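Local coordinates for protein trigger factor (Thermotoga maritima, PDB 2NSA) that probably acts as a ribosome-associated chaperone and peptidyl-prolyl cis-trans isomerase that keeps newly made proteins open, represented here by its C-terminal chaperone domain, at residues Lys36-Val41 and Ile88-Lys93; Ser28-Leu33 and Leu151-Leu156. All coordinates share one frame; numbering follows the deposited sequence.

Interaction 1 of 2, residues Lys36-Val41 and Ile88-Lys93; sequences KLPEIV and ILDDIK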
# COMPACT_ATOMS: atom_id res chain seq x y z
N LYS A 36 5.95 7.64 -3.98
CA LYS A 36 5.89 9.09 -4.00
C LYS A 36 4.65 9.71 -3.36
O LYS A 36 4.69 10.86 -2.93
CB LYS A 36 6.01 9.59 -5.45
CG LYS A 36 7.35 9.28 -6.10
CD LYS A 36 8.50 9.91 -5.33
CE LYS A 36 9.83 9.67 -6.03
NZ LYS A 36 10.97 10.28 -5.30
N LEU A 37 3.57 8.94 -3.27
CA LEU A 37 2.34 9.45 -2.68
C LEU A 37 2.47 10.15 -1.32
O LEU A 37 1.84 11.18 -1.10
CB LEU A 37 1.30 8.32 -2.59
CG LEU A 37 0.56 7.98 -3.90
CD1 LEU A 37 -0.36 6.78 -3.69
CD2 LEU A 37 -0.24 9.20 -4.35
N PRO A 38 3.28 9.62 -0.40
CA PRO A 38 3.42 10.27 0.91
C PRO A 38 3.86 11.73 0.85
O PRO A 38 3.60 12.50 1.77
CB PRO A 38 4.47 9.40 1.62
CG PRO A 38 4.29 8.06 1.00
CD PRO A 38 4.10 8.39 -0.46
N GLU A 39 4.52 12.11 -0.24
CA GLU A 39 5.01 13.48 -0.40
C GLU A 39 3.96 14.57 -0.56
O GLU A 39 4.25 15.74 -0.32
CB GLU A 39 5.98 13.53 -1.58
CG GLU A 39 7.32 12.87 -1.31
CD GLU A 39 8.19 12.79 -2.55
OE1 GLU A 39 8.10 13.69 -3.41
OE2 GLU A 39 8.98 11.83 -2.66
N ILE A 40 2.75 14.20 -0.95
CA ILE A 40 1.70 15.19 -1.17
C ILE A 40 0.69 15.36 -0.04
O ILE A 40 -0.39 15.91 -0.24
CB ILE A 40 0.93 14.89 -2.47
CG1 ILE A 40 0.17 13.57 -2.35
CG2 ILE A 40 1.91 14.83 -3.63
CD1 ILE A 40 -0.76 13.29 -3.51
N VAL A 41 1.05 14.90 1.15
CA VAL A 41 0.16 15.04 2.30
C VAL A 41 0.95 15.30 3.57
O VAL A 41 2.11 14.92 3.69
CB VAL A 41 -0.72 13.77 2.49
CG1 VAL A 41 0.14 12.59 2.91
CG2 VAL A 41 -1.81 14.05 3.50
N ILE A 88 7.09 3.99 8.69
CA ILE A 88 5.76 3.95 9.29
C ILE A 88 5.02 5.25 9.04
O ILE A 88 3.83 5.24 8.72
CB ILE A 88 5.83 3.66 10.80
CG1 ILE A 88 6.24 2.19 11.01
CG2 ILE A 88 4.49 3.93 11.47
CD1 ILE A 88 6.53 1.82 12.45
N LEU A 89 5.72 6.37 9.20
CA LEU A 89 5.08 7.66 8.95
C LEU A 89 4.66 7.72 7.49
O LEU A 89 3.57 8.21 7.16
CB LEU A 89 6.03 8.82 9.26
CG LEU A 89 5.53 10.23 8.97
CD1 LEU A 89 4.21 10.50 9.68
CD2 LEU A 89 6.59 11.23 9.43
N ASP A 90 5.51 7.22 6.60
CA ASP A 90 5.16 7.23 5.18
C ASP A 90 3.93 6.35 4.91
O ASP A 90 3.10 6.71 4.08
CB ASP A 90 6.33 6.77 4.31
CG ASP A 90 7.34 7.89 4.06
OD1 ASP A 90 6.99 9.07 4.23
OD2 ASP A 90 8.48 7.57 3.66
N ASP A 91 3.81 5.23 5.62
CA ASP A 91 2.65 4.35 5.42
C ASP A 91 1.38 5.07 5.87
O ASP A 91 0.33 4.97 5.22
CB ASP A 91 2.76 3.05 6.23
CG ASP A 91 3.84 2.11 5.72
OD1 ASP A 91 4.21 2.19 4.53
OD2 ASP A 91 4.30 1.27 6.52
N ILE A 92 1.46 5.76 7.01
CA ILE A 92 0.32 6.49 7.53
C ILE A 92 -0.11 7.55 6.53
O ILE A 92 -1.31 7.73 6.26
CB ILE A 92 0.65 7.14 8.89
CG1 ILE A 92 0.85 6.04 9.94
CG2 ILE A 92 -0.49 8.05 9.35
CD1 ILE A 92 1.33 6.58 11.30
N LYS A 93 0.86 8.27 5.97
CA LYS A 93 0.56 9.30 4.98
C LYS A 93 -0.05 8.67 3.73
O LYS A 93 -1.05 9.16 3.20
CB LYS A 93 1.83 10.05 4.59
CG LYS A 93 2.37 10.95 5.68
CD LYS A 93 3.66 11.61 5.23
CE LYS A 93 4.21 12.53 6.28
NZ LYS A 93 5.50 13.13 5.84
O HOH W 1 4.93 14.35 3.39
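Pro38 and Lys93 face each other where the loop after helix 25-36 runs past helix 77-105. Their CA atoms are 5.1 Å apart. Such a close backbone approach fits the compact proline ring, which points at the helix. The ring crosses the Asp90 side chain at about a right angle. Pro38 CG rests on the helix backbone, 3.6 Å from Asp90 O, and Pro38 CB lies 3.6 Å from Asp90 OD1. These are van der Waals contacts.

Val41 approaches the same lysine from farther along the loop and lies obliquely to it. Its CG1 sits between the backbone N and the carbonyl carbon (chi1 68°) and presses on the root of the lysine chain. Val41 CG1 to Lys93 CB is a tight 3.5 Å. Pro38 and Val41 belong to a connection between two helices of the all-helical C-terminal domain of trigger factor. A short 3-10 turn, residues 37-39, shapes its start, with Glu39 N hydrogen-bonded to Lys36 O.

Beyond CG the Lys93 chain is fully extended. Lys93 CD passes 3.6 Å from Pro38 O, and the ammonium reaches a water. That water accepts a hydrogen bond from Lys93 NZ and donates one to Pro38 O, both 2.8 Å long. The bridge links a carbonyl of the 3-10 turn to the lysine charge without a direct hydrogen bond across the two segments. Pro38 also touches Arg94, and Val41 touches Val97, one turn farther along helix 77-105.

Interaction 2 of 2, residues Ser28-Leu33 and Leu151-Leu156; sequences SMREQL and LKRKVL
The guanidinium groups of Arg30 and Arg153 stack flat on each other, with their centres 3.8 Å apart and their planes at 17°. The stack is offset. Arg30 NH1 lies over the centre of the Arg153 group, 3.1 Å from Arg153 CZ. In return, Arg153 CD sits over the Arg30 group, 3.6 Å from Arg30 CZ. The two chains arrive differently and cross at about a right angle. Arg30 reaches out extended from CG to NE. Arg153 leaves with CG anti to its backbone nitrogen, then bends twice (chi2 55°, chi3 74°), which brings its end nearer to helix 25-36.

Anionic partners probably offset the like charges of the stack. Arg30 NE makes a salt bridge to Asp157 OD1, on the helix that carries Arg153. Arg153 NH1 makes one to a bound sulfate ion, which probably came from the crystallisation liquor. Glu27 adds a weak, long ion pair to Arg30 NH1.

Leucines make most of the apolar part of the contact. Leu33 and Leu156 meet through their methyl groups, Leu33 CD2 to Leu156 CD2 at 3.7 Å. Leu33 CD2 also lies 3.8 Å from the backbone atom Leu156 O. Nearer the stack, the aliphatic stem of Arg30 passes Leu156 more loosely, with Arg30 CG 4.3 Å from Leu156 CB. Both leucines are buried, whereas Arg153 lies at the exposed side of the contact.

The segments belong to helices 25-36 and 140-160 of the all-helical C-terminal domain, and their axes cross nearly perpendicularly. Leu33 packs further along helix 140-160 on Leu159 and Leu160. Leu156 also touches Leu34 of helix 25-36, and Val155 packs against Leu101 and Ala102 of helix 77-105.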
# COMPACT_ATOMS: atom_id res chain seq x y z
N SER A 28 5.31 -2.18 -11.77
CA SER A 28 6.29 -1.10 -11.81
C SER A 28 5.70 0.27 -11.46
O SER A 28 6.15 0.92 -10.52
CB SER A 28 6.95 -1.04 -13.19
OG SER A 28 7.95 -0.03 -13.24
N MSE A 29 4.70 0.70 -12.23
CA MSE A 29 4.07 1.99 -12.00
C MSE A 29 3.47 2.11 -10.60
O MSE A 29 3.61 3.15 -9.95
CB MSE A 29 2.98 2.24 -13.05
CG MSE A 29 3.50 2.50 -14.46
SE MSE A 29 4.41 4.20 -14.66
CE MSE A 29 2.91 5.27 -15.24
N ARG A 30 2.79 1.06 -10.13
CA ARG A 30 2.19 1.10 -8.80
C ARG A 30 3.26 1.34 -7.75
O ARG A 30 3.07 2.13 -6.83
CB ARG A 30 1.48 -0.22 -8.50
CG ARG A 30 0.18 -0.41 -9.25
CD ARG A 30 -0.34 -1.82 -9.08
NE ARG A 30 -1.24 -2.18 -10.17
CZ ARG A 30 -1.55 -3.43 -10.51
NH1 ARG A 30 -1.03 -4.45 -9.84
NH2 ARG A 30 -2.36 -3.66 -11.54
N GLU A 31 4.39 0.67 -7.90
CA GLU A 31 5.50 0.80 -6.96
C GLU A 31 5.98 2.25 -6.83
O GLU A 31 6.05 2.78 -5.72
CB GLU A 31 6.66 -0.10 -7.39
CG GLU A 31 7.72 -0.31 -6.33
CD GLU A 31 8.82 -1.25 -6.79
OE1 GLU A 31 8.50 -2.34 -7.30
OE2 GLU A 31 10.01 -0.90 -6.62
N GLN A 32 6.31 2.89 -7.94
CA GLN A 32 6.78 4.27 -7.89
C GLN A 32 5.68 5.22 -7.42
O GLN A 32 5.95 6.20 -6.73
CB GLN A 32 7.31 4.72 -9.25
CG GLN A 32 7.92 6.12 -9.24
CD GLN A 32 8.73 6.43 -10.49
OE1 GLN A 32 8.22 6.37 -11.61
NE2 GLN A 32 10.00 6.77 -10.30
N LEU A 33 4.44 4.92 -7.81
CA LEU A 33 3.31 5.75 -7.41
C LEU A 33 3.18 5.71 -5.89
O LEU A 33 3.08 6.75 -5.24
CB LEU A 33 2.03 5.24 -8.06
CG LEU A 33 0.74 5.99 -7.72
CD1 LEU A 33 0.91 7.47 -8.02
CD2 LEU A 33 -0.41 5.40 -8.51
N LEU A 151 -9.71 -1.75 -2.47
CA LEU A 151 -9.87 -0.31 -2.65
C LEU A 151 -8.58 0.36 -3.11
O LEU A 151 -8.57 1.15 -4.05
CB LEU A 151 -10.34 0.33 -1.34
CG LEU A 151 -10.70 1.82 -1.40
CD1 LEU A 151 -12.06 1.96 -2.09
CD2 LEU A 151 -10.79 2.39 0.00
N LYS A 152 -7.49 0.04 -2.42
CA LYS A 152 -6.18 0.59 -2.73
C LYS A 152 -5.76 0.24 -4.15
O LYS A 152 -5.27 1.09 -4.88
CB LYS A 152 -5.16 0.05 -1.72
CG LYS A 152 -3.73 0.44 -1.97
CD LYS A 152 -2.87 -0.06 -0.82
CE LYS A 152 -1.43 0.34 -0.97
NZ LYS A 152 -0.61 -0.29 0.11
N ARG A 153 -5.97 -1.02 -4.55
CA ARG A 153 -5.61 -1.43 -5.90
C ARG A 153 -6.40 -0.64 -6.94
O ARG A 153 -5.85 -0.22 -7.95
CB ARG A 153 -5.84 -2.93 -6.11
CG ARG A 153 -5.48 -3.41 -7.51
CD ARG A 153 -4.04 -3.05 -7.88
NE ARG A 153 -3.04 -3.87 -7.20
CZ ARG A 153 -2.83 -5.16 -7.44
NH1 ARG A 153 -3.55 -5.80 -8.35
NH2 ARG A 153 -1.88 -5.81 -6.77
N LYS A 154 -7.69 -0.44 -6.68
CA LYS A 154 -8.51 0.30 -7.63
C LYS A 154 -8.07 1.76 -7.74
O LYS A 154 -8.01 2.31 -8.83
CB LYS A 154 -9.99 0.19 -7.24
CG LYS A 154 -10.50 -1.23 -7.43
CD LYS A 154 -11.74 -1.54 -6.62
CE LYS A 154 -12.91 -0.70 -7.05
NZ LYS A 154 -14.17 -1.20 -6.45
N VAL A 155 -7.75 2.37 -6.60
CA VAL A 155 -7.31 3.76 -6.63
C VAL A 155 -5.99 3.89 -7.37
O VAL A 155 -5.83 4.77 -8.21
CB VAL A 155 -7.18 4.33 -5.19
CG1 VAL A 155 -6.54 5.72 -5.23
CG2 VAL A 155 -8.56 4.41 -4.55
N LEU A 156 -5.04 3.01 -7.08
CA LEU A 156 -3.75 3.07 -7.77
C LEU A 156 -3.90 2.87 -9.28
O LEU A 156 -3.32 3.62 -10.07
CB LEU A 156 -2.78 2.03 -7.21
CG LEU A 156 -2.43 2.24 -5.73
CD1 LEU A 156 -1.60 1.04 -5.27
CD2 LEU A 156 -1.66 3.54 -5.53

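Overall arrangement
The centres of interactions 1 and 2 lie about 14 Å apart, and both contacts are in the C-terminal chaperone domain. Residues 28-33 come first, on helix 25-36. Residues 36-41 follow at its end and in the next loop. Then come residues 88-93 on helix 77-105 and residues 151-156 on helix 140-160. The pairing of interaction 1 thus falls between the two segments of interaction 2 in sequence. The contacts touch through Leu37 and Leu156. The loop packs on helix 77-105, and helix 25-36 packs on helix 140-160. These contacts bring an early part of the domain together with its middle and its last long helix.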